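Local coordinates for protein APL1 (Anopheles gambiae, PDB 3O6N) that probably acts in complement-like immunity of the mosquito through its leucine-rich repeat domain, as partner of the related protein LRIM1 in a heterodimeric complex, at residues S55-R58 / K59-A63; L122-R126 / N127-S131; L146-N150 / N151-R155. One frame throughout, in Å; residues are numbered along the deposited sequence.

Contact 1: residues S55-R58 / K59-A63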
ATOM      1  N   SER A  55       3.161 -25.107 -18.434  1.00 33.96           N
ATOM      2  CA  SER A  55       2.080 -24.994 -19.409  1.00 30.59           C
ATOM      3  C   SER A  55       1.905 -23.575 -19.939  1.00 30.94           C
ATOM      4  O   SER A  55       2.280 -22.600 -19.282  1.00 30.13           O
ATOM      5  CB  SER A  55       0.762 -25.475 -18.800  1.00 27.86           C
ATOM      6  OG  SER A  55       0.846 -26.829 -18.392  1.00 28.66           O
ATOM      7  N   THR A  56       1.331 -23.477 -21.134  1.00 25.20           N
ATOM      8  CA  THR A  56       0.943 -22.202 -21.721  1.00 25.32           C
ATOM      9  C   THR A  56      -0.430 -22.325 -22.382  1.00 28.94           C
ATOM     10  O   THR A  56      -0.698 -23.281 -23.113  1.00 30.34           O
ATOM     11  CB  THR A  56       1.961 -21.717 -22.771  1.00 32.82           C
ATOM     12  OG1 THR A  56       1.956 -22.604 -23.895  1.00 44.46           O
ATOM     13  CG2 THR A  56       3.361 -21.666 -22.179  1.00 34.75           C
ATOM     14  N   MET A  57      -1.302 -21.363 -22.106  1.00 26.47           N
ATOM     15  CA  MET A  57      -2.603 -21.297 -22.754  1.00 25.62           C
ATOM     16  C   MET A  57      -2.868 -19.862 -23.175  1.00 27.76           C
ATOM     17  O   MET A  57      -3.444 -19.083 -22.417  1.00 26.42           O
ATOM     18  CB  MET A  57      -3.710 -21.779 -21.813  1.00 27.65           C
ATOM     19  CG  MET A  57      -3.645 -23.260 -21.466  1.00 26.58           C
ATOM     20  SD  MET A  57      -5.167 -23.844 -20.695  1.00 29.86           S
ATOM     21  CE  MET A  57      -5.107 -23.012 -19.112  1.00 26.26           C
ATOM     22  N   ARG A  58      -2.442 -19.513 -24.384  1.00 26.32           N
ATOM     23  CA  ARG A  58      -2.530 -18.129 -24.839  1.00 28.66           C
ATOM     24  C   ARG A  58      -3.984 -17.666 -24.951  1.00 27.42           C
ATOM     25  O   ARG A  58      -4.285 -16.480 -24.807  1.00 25.29           O
ATOM     26  CB  ARG A  58      -1.746 -17.941 -26.140  1.00 33.39           C
ATOM     27  CG  ARG A  58      -0.333 -18.515 -26.039  1.00 38.51           C
ATOM     28  CD  ARG A  58       0.661 -17.865 -26.988  1.00 40.67           C
ATOM     29  NE  ARG A  58       1.948 -18.564 -26.973  1.00 42.43           N
ATOM     30  CZ  ARG A  58       2.946 -18.298 -26.131  1.00 44.59           C
ATOM     31  NH1 ARG A  58       2.824 -17.340 -25.221  1.00 36.64           N
ATOM     32  NH2 ARG A  58       4.073 -18.995 -26.198  1.00 46.77           N
ATOM     33  N   LYS A  59      -4.882 -18.615 -25.194  1.00 26.81           N
ATOM     34  CA  LYS A  59      -6.311 -18.365 -25.043  1.00 23.17           C
ATOM     35  C   LYS A  59      -6.891 -19.416 -24.107  1.00 23.72           C
ATOM     36  O   LYS A  59      -6.692 -20.611 -24.312  1.00 26.18           O
ATOM     37  CB  LYS A  59      -7.028 -18.401 -26.396  1.00 27.87           C
ATOM     38  CG  LYS A  59      -8.541 -18.285 -26.285  1.00 32.59           C
ATOM     39  CD  LYS A  59      -9.205 -18.143 -27.650  1.00 44.04           C
ATOM     40  CE  LYS A  59     -10.713 -17.974 -27.506  1.00 50.63           C
ATOM     41  NZ  LYS A  59     -11.378 -17.679 -28.805  1.00 54.88           N
ATOM     42  N   LEU A  60      -7.586 -18.970 -23.068  1.00 23.32           N
ATOM     43  CA  LEU A  60      -8.228 -19.890 -22.136  1.00 23.09           C
ATOM     44  C   LEU A  60      -9.486 -20.479 -22.771  1.00 19.83           C
ATOM     45  O   LEU A  60     -10.432 -19.750 -23.063  1.00 19.88           O
ATOM     46  CB  LEU A  60      -8.583 -19.168 -20.837  1.00 22.75           C
ATOM     47  CG  LEU A  60      -9.165 -20.040 -19.722  1.00 25.19           C
ATOM     48  CD1 LEU A  60      -8.116 -21.016 -19.192  1.00 23.77           C
ATOM     49  CD2 LEU A  60      -9.714 -19.174 -18.604  1.00 27.66           C
ATOM     50  N   PRO A  61      -9.501 -21.805 -22.986  1.00 23.96           N
ATOM     51  CA  PRO A  61     -10.601 -22.475 -23.692  1.00 23.70           C
ATOM     52  C   PRO A  61     -11.767 -22.841 -22.780  1.00 22.03           C
ATOM     53  O   PRO A  61     -11.572 -23.065 -21.588  1.00 22.82           O
ATOM     54  CB  PRO A  61      -9.941 -23.755 -24.210  1.00 23.97           C
ATOM     55  CG  PRO A  61      -8.912 -24.076 -23.163  1.00 22.95           C
ATOM     56  CD  PRO A  61      -8.422 -22.743 -22.624  1.00 24.01           C
ATOM     57  N   ALA A  62     -12.966 -22.913 -23.348  1.00 21.42           N
ATOM     58  CA  ALA A  62     -14.142 -23.351 -22.607  1.00 24.63           C
ATOM     59  C   ALA A  62     -14.040 -24.828 -22.225  1.00 25.75           C
ATOM     60  O   ALA A  62     -14.676 -25.281 -21.274  1.00 27.02           O
ATOM     61  CB  ALA A  62     -15.403 -23.106 -23.425  1.00 27.99           C
ATOM     62  N   ALA A  63     -13.229 -25.570 -22.973  1.00 24.33           N
ATOM     63  CA  ALA A  63     -13.108 -27.014 -22.784  1.00 28.92           C
ATOM     64  C   ALA A  63     -12.668 -27.403 -21.376  1.00 28.88           C
ATOM     65  O   ALA A  63     -13.026 -28.471 -20.887  1.00 27.00           O
ATOM     66  CB  ALA A  63     -12.165 -27.610 -23.820  1.00 29.67           C
TER

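Contact 2: residues L122-R126 / N127-S131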
ATOM      1  N   LEU A 122     -10.427 -13.346  -5.986  1.00 17.12           N
ATOM      2  CA  LEU A 122     -10.124 -13.168  -7.403  1.00 19.01           C
ATOM      3  C   LEU A 122      -8.816 -12.405  -7.576  1.00 16.50           C
ATOM      4  O   LEU A 122      -8.650 -11.310  -7.036  1.00 15.67           O
ATOM      5  CB  LEU A 122     -11.262 -12.432  -8.113  1.00 16.59           C
ATOM      6  CG  LEU A 122     -11.035 -12.092  -9.585  1.00 15.91           C
ATOM      7  CD1 LEU A 122     -10.854 -13.366 -10.420  1.00 15.43           C
ATOM      8  CD2 LEU A 122     -12.196 -11.267 -10.117  1.00 19.09           C
ATOM      9  N   VAL A 123      -7.886 -12.989  -8.324  1.00 15.76           N
ATOM     10  CA  VAL A 123      -6.597 -12.350  -8.553  1.00 16.57           C
ATOM     11  C   VAL A 123      -6.367 -12.121 -10.039  1.00 15.29           C
ATOM     12  O   VAL A 123      -6.338 -13.062 -10.831  1.00 17.71           O
ATOM     13  CB  VAL A 123      -5.434 -13.179  -7.967  1.00 20.27           C
ATOM     14  CG1 VAL A 123      -4.087 -12.613  -8.420  1.00 20.92           C
ATOM     15  CG2 VAL A 123      -5.527 -13.224  -6.449  1.00 21.38           C
ATOM     16  N   LEU A 124      -6.213 -10.855 -10.400  1.00 14.09           N
ATOM     17  CA  LEU A 124      -5.970 -10.449 -11.773  1.00 14.23           C
ATOM     18  C   LEU A 124      -4.720  -9.571 -11.832  1.00 15.03           C
ATOM     19  O   LEU A 124      -4.510  -8.845 -12.802  1.00 16.49           O
ATOM     20  CB  LEU A 124      -7.179  -9.682 -12.316  1.00 15.77           C
ATOM     21  CG  LEU A 124      -8.444 -10.508 -12.558  1.00 20.68           C
ATOM     22  CD1 LEU A 124      -9.657  -9.608 -12.741  1.00 21.23           C
ATOM     23  CD2 LEU A 124      -8.248 -11.407 -13.767  1.00 22.73           C
ATOM     24  N   GLU A 125      -3.902  -9.643 -10.783  1.00 14.09           N
ATOM     25  CA  GLU A 125      -2.643  -8.895 -10.713  1.00 16.88           C
ATOM     26  C   GLU A 125      -1.770  -9.119 -11.949  1.00 19.00           C
ATOM     27  O   GLU A 125      -1.680 -10.231 -12.465  1.00 19.74           O
ATOM     28  CB  GLU A 125      -1.852  -9.281  -9.454  1.00 21.33           C
ATOM     29  CG  GLU A 125      -0.424  -8.718  -9.423  1.00 27.07           C
ATOM     30  CD  GLU A 125       0.359  -9.123  -8.181  1.00 28.49           C
ATOM     31  OE1 GLU A 125      -0.184  -9.870  -7.340  1.00 33.94           O
ATOM     32  OE2 GLU A 125       1.524  -8.689  -8.048  1.00 31.93           O
ATOM     33  N   ARG A 126      -1.129  -8.049 -12.408  1.00 17.61           N
ATOM     34  CA  ARG A 126      -0.208  -8.096 -13.548  1.00 17.68           C
ATOM     35  C   ARG A 126      -0.836  -8.632 -14.837  1.00 19.07           C
ATOM     36  O   ARG A 126      -0.558  -9.756 -15.263  1.00 18.55           O
ATOM     37  CB  ARG A 126       1.065  -8.878 -13.206  1.00 20.15           C
ATOM     38  CG  ARG A 126       2.243  -8.516 -14.103  1.00 28.99           C
ATOM     39  CD  ARG A 126       3.482  -9.353 -13.809  1.00 25.41           C
ATOM     40  NE  ARG A 126       3.950  -9.194 -12.434  1.00 17.39           N
ATOM     41  CZ  ARG A 126       5.118  -9.649 -11.991  1.00 20.88           C
ATOM     42  NH1 ARG A 126       5.936 -10.288 -12.817  1.00 18.01           N
ATOM     43  NH2 ARG A 126       5.468  -9.466 -10.725  1.00 21.93           N
ATOM     44  N   ASN A 127      -1.673  -7.806 -15.454  1.00 13.81           N
ATOM     45  CA  ASN A 127      -2.275  -8.116 -16.742  1.00 15.90           C
ATOM     46  C   ASN A 127      -2.327  -6.853 -17.594  1.00 17.89           C
ATOM     47  O   ASN A 127      -1.570  -5.915 -17.351  1.00 19.01           O
ATOM     48  CB  ASN A 127      -3.669  -8.733 -16.565  1.00 16.88           C
ATOM     49  CG  ASN A 127      -3.619 -10.235 -16.316  1.00 17.05           C
ATOM     50  OD1 ASN A 127      -3.307 -11.007 -17.216  1.00 15.59           O
ATOM     51  ND2 ASN A 127      -3.935 -10.653 -15.093  1.00 16.95           N
ATOM     52  N   ASP A 128      -3.207  -6.830 -18.591  1.00 16.39           N
ATOM     53  CA  ASP A 128      -3.286  -5.699 -19.513  1.00 15.94           C
ATOM     54  C   ASP A 128      -4.647  -5.012 -19.489  1.00 17.48           C
ATOM     55  O   ASP A 128      -5.073  -4.437 -20.490  1.00 18.50           O
ATOM     56  CB  ASP A 128      -2.982  -6.146 -20.947  1.00 14.84           C
ATOM     57  CG  ASP A 128      -1.503  -6.363 -21.193  1.00 20.51           C
ATOM     58  OD1 ASP A 128      -0.755  -5.364 -21.191  1.00 21.48           O
ATOM     59  OD2 ASP A 128      -1.091  -7.527 -21.410  1.00 20.54           O
ATOM     60  N   LEU A 129      -5.330  -5.061 -18.350  1.00 18.07           N
ATOM     61  CA  LEU A 129      -6.685  -4.514 -18.266  1.00 16.31           C
ATOM     62  C   LEU A 129      -6.665  -2.988 -18.259  1.00 16.22           C
ATOM     63  O   LEU A 129      -5.909  -2.375 -17.507  1.00 17.61           O
ATOM     64  CB  LEU A 129      -7.394  -5.034 -17.014  1.00 15.75           C
ATOM     65  CG  LEU A 129      -7.554  -6.552 -16.897  1.00 15.96           C
ATOM     66  CD1 LEU A 129      -8.111  -6.916 -15.525  1.00 19.19           C
ATOM     67  CD2 LEU A 129      -8.443  -7.103 -18.008  1.00 15.47           C
ATOM     68  N   SER A 130      -7.496  -2.376 -19.097  0.55 16.58           N
ATOM     69  CA  SER A 130      -7.560  -0.918 -19.165  0.55 17.05           C
ATOM     70  C   SER A 130      -8.899  -0.369 -18.685  0.55 17.89           C
ATOM     71  O   SER A 130      -9.037   0.829 -18.443  0.55 16.83           O
ATOM     72  CB  SER A 130      -7.262  -0.427 -20.584  0.55 19.90           C
ATOM     73  OG  SER A 130      -8.138  -1.021 -21.520  0.55 18.24           O
ATOM     74  N   SER A 131      -9.885  -1.250 -18.551  1.00 17.19           N
ATOM     75  CA  SER A 131     -11.176  -0.865 -17.990  1.00 19.19           C
ATOM     76  C   SER A 131     -11.935  -2.088 -17.510  1.00 19.45           C
ATOM     77  O   SER A 131     -11.570  -3.223 -17.828  1.00 18.17           O
ATOM     78  CB  SER A 131     -12.013  -0.077 -19.002  1.00 22.32           C
ATOM     79  OG  SER A 131     -12.445  -0.896 -20.072  1.00 26.29           O
TER

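Contact 3: residues L146-N150 / N151-R155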
ATOM      1  N   LEU A 146      -9.883  -9.121  -3.589  1.00 17.37           N
ATOM      2  CA  LEU A 146      -9.714  -8.808  -5.006  1.00 16.13           C
ATOM      3  C   LEU A 146      -8.402  -8.078  -5.249  1.00 15.90           C
ATOM      4  O   LEU A 146      -8.107  -7.084  -4.589  1.00 14.45           O
ATOM      5  CB  LEU A 146     -10.866  -7.936  -5.509  1.00 16.36           C
ATOM      6  CG  LEU A 146     -10.705  -7.394  -6.933  1.00 16.56           C
ATOM      7  CD1 LEU A 146     -10.703  -8.538  -7.945  1.00 17.21           C
ATOM      8  CD2 LEU A 146     -11.806  -6.394  -7.269  1.00 16.04           C
ATOM      9  N   SER A 147      -7.620  -8.570  -6.205  1.00 15.29           N
ATOM     10  CA  SER A 147      -6.417  -7.871  -6.629  1.00 15.02           C
ATOM     11  C   SER A 147      -6.440  -7.602  -8.128  1.00 16.82           C
ATOM     12  O   SER A 147      -6.660  -8.513  -8.936  1.00 17.47           O
ATOM     13  CB  SER A 147      -5.165  -8.668  -6.275  1.00 20.80           C
ATOM     14  OG  SER A 147      -4.023  -8.026  -6.809  1.00 20.64           O
ATOM     15  N   MET A 148      -6.226  -6.342  -8.493  1.00 12.59           N
ATOM     16  CA  MET A 148      -6.063  -5.962  -9.893  1.00 12.71           C
ATOM     17  C   MET A 148      -4.857  -5.043 -10.036  1.00 12.22           C
ATOM     18  O   MET A 148      -4.791  -4.214 -10.938  1.00 15.89           O
ATOM     19  CB  MET A 148      -7.329  -5.302 -10.438  1.00 13.44           C
ATOM     20  CG  MET A 148      -8.523  -6.249 -10.460  1.00 16.11           C
ATOM     21  SD  MET A 148     -10.004  -5.565 -11.231  1.00 19.86           S
ATOM     22  CE  MET A 148     -10.350  -4.161 -10.172  1.00 22.87           C
ATOM     23  N   SER A 149      -3.898  -5.208  -9.136  1.00 12.56           N
ATOM     24  CA  SER A 149      -2.679  -4.409  -9.173  1.00 14.79           C
ATOM     25  C   SER A 149      -1.894  -4.700 -10.455  1.00 16.88           C
ATOM     26  O   SER A 149      -2.104  -5.731 -11.107  1.00 16.35           O
ATOM     27  CB  SER A 149      -1.815  -4.691  -7.942  1.00 22.12           C
ATOM     28  OG  SER A 149      -1.455  -6.058  -7.876  1.00 24.83           O
ATOM     29  N   ASN A 150      -1.004  -3.784 -10.818  1.00 17.14           N
ATOM     30  CA  ASN A 150      -0.222  -3.914 -12.044  1.00 17.50           C
ATOM     31  C   ASN A 150      -1.086  -4.148 -13.282  1.00 19.26           C
ATOM     32  O   ASN A 150      -0.884  -5.101 -14.042  1.00 17.16           O
ATOM     33  CB  ASN A 150       0.851  -4.993 -11.905  1.00 15.20           C
ATOM     34  CG  ASN A 150       2.163  -4.438 -11.370  1.00 20.73           C
ATOM     35  OD1 ASN A 150       2.406  -4.424 -10.163  1.00 23.78           O
ATOM     36  ND2 ASN A 150       3.008  -3.963 -12.271  1.00 16.73           N
ATOM     37  N   ASN A 151      -2.068  -3.276 -13.469  1.00 14.64           N
ATOM     38  CA  ASN A 151      -2.808  -3.223 -14.721  1.00 16.21           C
ATOM     39  C   ASN A 151      -2.790  -1.803 -15.268  1.00 13.81           C
ATOM     40  O   ASN A 151      -1.950  -0.999 -14.872  1.00 15.60           O
ATOM     41  CB  ASN A 151      -4.232  -3.753 -14.548  1.00 16.61           C
ATOM     42  CG  ASN A 151      -4.288  -5.270 -14.568  1.00 16.02           C
ATOM     43  OD1 ASN A 151      -4.383  -5.885 -15.632  1.00 18.38           O
ATOM     44  ND2 ASN A 151      -4.215  -5.884 -13.392  1.00 16.38           N
ATOM     45  N   ASN A 152      -3.705  -1.503 -16.179  1.00 15.03           N
ATOM     46  CA  ASN A 152      -3.727  -0.214 -16.860  1.00 18.51           C
ATOM     47  C   ASN A 152      -5.038   0.533 -16.606  1.00 16.45           C
ATOM     48  O   ASN A 152      -5.472   1.337 -17.428  1.00 16.15           O
ATOM     49  CB  ASN A 152      -3.532  -0.436 -18.367  1.00 27.38           C
ATOM     50  CG  ASN A 152      -3.316   0.853 -19.130  1.00 38.34           C
ATOM     51  OD1 ASN A 152      -2.702   1.791 -18.626  1.00 39.49           O
ATOM     52  ND2 ASN A 152      -3.826   0.906 -20.356  1.00 39.07           N
ATOM     53  N   LEU A 153      -5.666   0.265 -15.464  1.00 12.78           N
ATOM     54  CA  LEU A 153      -6.994   0.819 -15.176  1.00 15.87           C
ATOM     55  C   LEU A 153      -6.945   2.327 -14.920  1.00 16.39           C
ATOM     56  O   LEU A 153      -6.070   2.817 -14.210  1.00 15.36           O
ATOM     57  CB  LEU A 153      -7.631   0.107 -13.977  1.00 17.13           C
ATOM     58  CG  LEU A 153      -7.926  -1.390 -14.104  1.00 17.93           C
ATOM     59  CD1 LEU A 153      -8.362  -1.975 -12.765  1.00 19.20           C
ATOM     60  CD2 LEU A 153      -8.985  -1.646 -15.176  1.00 15.85           C
ATOM     61  N   GLU A 154      -7.898   3.059 -15.490  1.00 13.76           N
ATOM     62  CA  GLU A 154      -7.930   4.509 -15.326  1.00 15.49           C
ATOM     63  C   GLU A 154      -9.042   4.945 -14.391  1.00 16.55           C
ATOM     64  O   GLU A 154      -8.938   5.969 -13.722  1.00 15.61           O
ATOM     65  CB  GLU A 154      -8.091   5.196 -16.682  1.00 26.51           C
ATOM     66  CG  GLU A 154      -6.949   4.909 -17.644  1.00 36.97           C
ATOM     67  CD  GLU A 154      -7.014   5.754 -18.900  1.00 49.63           C
ATOM     68  OE1 GLU A 154      -8.128   6.180 -19.275  1.00 52.57           O
ATOM     69  OE2 GLU A 154      -5.949   5.996 -19.507  1.00 54.14           O
ATOM     70  N   ARG A 155     -10.100   4.146 -14.335  0.70 16.56           N
ATOM     71  CA  ARG A 155     -11.255   4.501 -13.536  0.70 18.96           C
ATOM     72  C   ARG A 155     -11.940   3.264 -12.974  0.70 19.88           C
ATOM     73  O   ARG A 155     -12.081   2.253 -13.662  0.70 19.19           O
ATOM     74  CB  ARG A 155     -12.232   5.302 -14.396  0.70 19.99           C
ATOM     75  CG  ARG A 155     -13.124   6.233 -13.620  0.70 23.56           C
ATOM     76  CD  ARG A 155     -14.003   7.055 -14.547  0.70 21.95           C
ATOM     77  NE  ARG A 155     -15.205   7.488 -13.850  0.70 24.73           N
ATOM     78  CZ  ARG A 155     -15.264   8.561 -13.074  0.70 20.67           C
ATOM     79  NH1 ARG A 155     -14.188   9.321 -12.908  0.70 19.55           N
ATOM     80  NH2 ARG A 155     -16.396   8.877 -12.468  0.70 23.49           N
TER

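Contact 1: residues S55-R58 / K59-A63
In the L-x-x-L-P segment of a leucine-rich repeat near the N-terminal end of the solenoid, Met-57, Leu-60 and Pro-61 meet across the bend between the short strands 56-57 and 59-60. The contact is local and entirely apolar. The Met-57 chain leaves the backbone with CG beside its own N and then bends at chi3 (-69°), which swings the terminal methyl round to Leu-60. Met-57 CE lies 3.6 Å from Leu-60 CD1, the two side chains meeting at a slant. The sulfur touches a different neighbour: Met-57 SD sits 3.9 Å from Pro-61 CD, the two side chains crossing at about a right angle. A flexible thioether suits this place because it can reach a branched leucine and a rigid ring at once. Pro-61 offers its CD methylene, the ring atom bonded to the backbone nitrogen. Phe-37 and Ile-28 also touch both Met-57 and Pro-61, while Leu-76 meets Leu-60, so the small cluster is continuous with the hydrophobic core between successive coils.

Arg-58 has helical backbone angles and turns the chain between the two short strands. Its extended side chain points out from the core, and its NH1 is hydrogen-bonded to Gln-80. Lys-59 is likewise directed outward, its fully extended chain bringing NZ only to long, weak ion pairs with Glu-83 and Asp-85. Long charged chains at these two positions keep their ends outside the hydrophobic cluster. Met-57, Leu-60 and Pro-61 fit the L-x-x-L-P pattern of a leucine-rich repeat, with methionine in the first leucine place.

Contact 2: residues L122-R126 / N127-S131
Asn-127 reaches back across the inside of the turn to the main-chain carbonyl of Leu-124 with a single hydrogen bond. Asn-127 ND2 is 3.0 Å from Leu-124 O and the bond is nearly straight, 171° at the hydrogen. The oxygen lies almost in the plane of the amide, whereas the nitrogen approaches from above the carbonyl plane rather than along a lone pair. With chi1 at -84°, CG stands beside the backbone N of Asn-127, and the amide is thereby folded into the turn. Asparagine suits this buried site because one flat group carries both a donor and an acceptor: ND2 also bonds to Met-100 O, and OD1 receives Ile-105 N, both in the preceding coil. It is the conserved asparagine of the L-x-L-x-x-N-x-L core of a leucine-rich repeat, whose leucines are Leu-122, Leu-124 and Leu-129.

Apolar contact is confined to one pair of methyls. Leu-124 CD1 and Leu-129 CD1 touch at 4.2 Å, their side chains crossing at about a right angle on the inner side of the bend. Both are buried.

At the corner, the backbone of Arg-126 adopts a left-handed conformation that turns the chain through roughly a right angle. Its long side chain is directed outward and packs on Phe-102, as befits a residue with a charged end at an exposed bend.

The turn leaves strand 121-123, whose flanks pair in parallel with strands 97-99 and 145-147. Leu-122 rests on Leu-98 and Leu-146 within the core, and the loop then descends beside the equivalent loops of its neighbours.

Contact 3: residues L146-N150 / N151-R155
Met-148 and Leu-153 pack inside the turn, and Asn-151 sets its inward-turned amide beside them; this is the close-fitting half of the contact. Leu-153 CD1 lies 3.9 Å from Met-148 CE and 4.2 Å from Met-148 CB, so one leucine methyl is held against both the start and the end of the methionine. That is possible because the Met-148 chain bends at chi3 (-61°), curling its methyl back toward Leu-153. The side chains cross at about a right angle. Beside them, Asn-151 ND2 donates to Met-148 O over 3.0 Å, with 157° at the hydrogen. The nitrogen stands above the carbonyl plane, and the acceptor is tilted modestly from the amide plane.

The outer half is looser. Asn-150 turns its side chain to solvent, and its left-handed backbone is one that asparagine tolerates better than most residues. Ser-149 is also turned away from the bend, but Glu-125 and Gln-171 of the adjoining coils cover it; Ser-149 OG makes a weak 3.4 Å hydrogen bond to Ser-147 OG, and the side chain comes within about 6 Å of a sugar attached to the protein.

The amide of Asn-151 is used at both ends: besides Met-148 O, ND2 donates to Leu-124 O, while OD1 accepts from Leu-129 N. Met-148 O in turn receives ND2 of Asn-175 in the following coil. A polar group turned into the coil is thus satisfied by main-chain partners in its own repeat and the previous one, which fixes the rotation of the amide and ties successive turns together without any charge.

Overall arrangement
From the N terminus, the three contacts come in series, none nesting in or crossing another. Contact 1 closes the bend between strands 56-57 and 59-60, further round its coil than the turns of contacts 2 and 3, which leave strands 121-123 and 145-147, a parallel pair. The centres of contacts 1 and 2 are about 17 Å apart and the two do not touch, whereas contacts 2 and 3 lie only about 5 Å apart, centre to centre. There, the backbone probably bonds from Leu-124 N to Ser-147 O (2.8 Å) and from Asn-152 N to Leu-129 O (2.7 Å). Adjacent coils are therefore joined at the strands and again at the descending loops, as in a leucine-rich repeat solenoid.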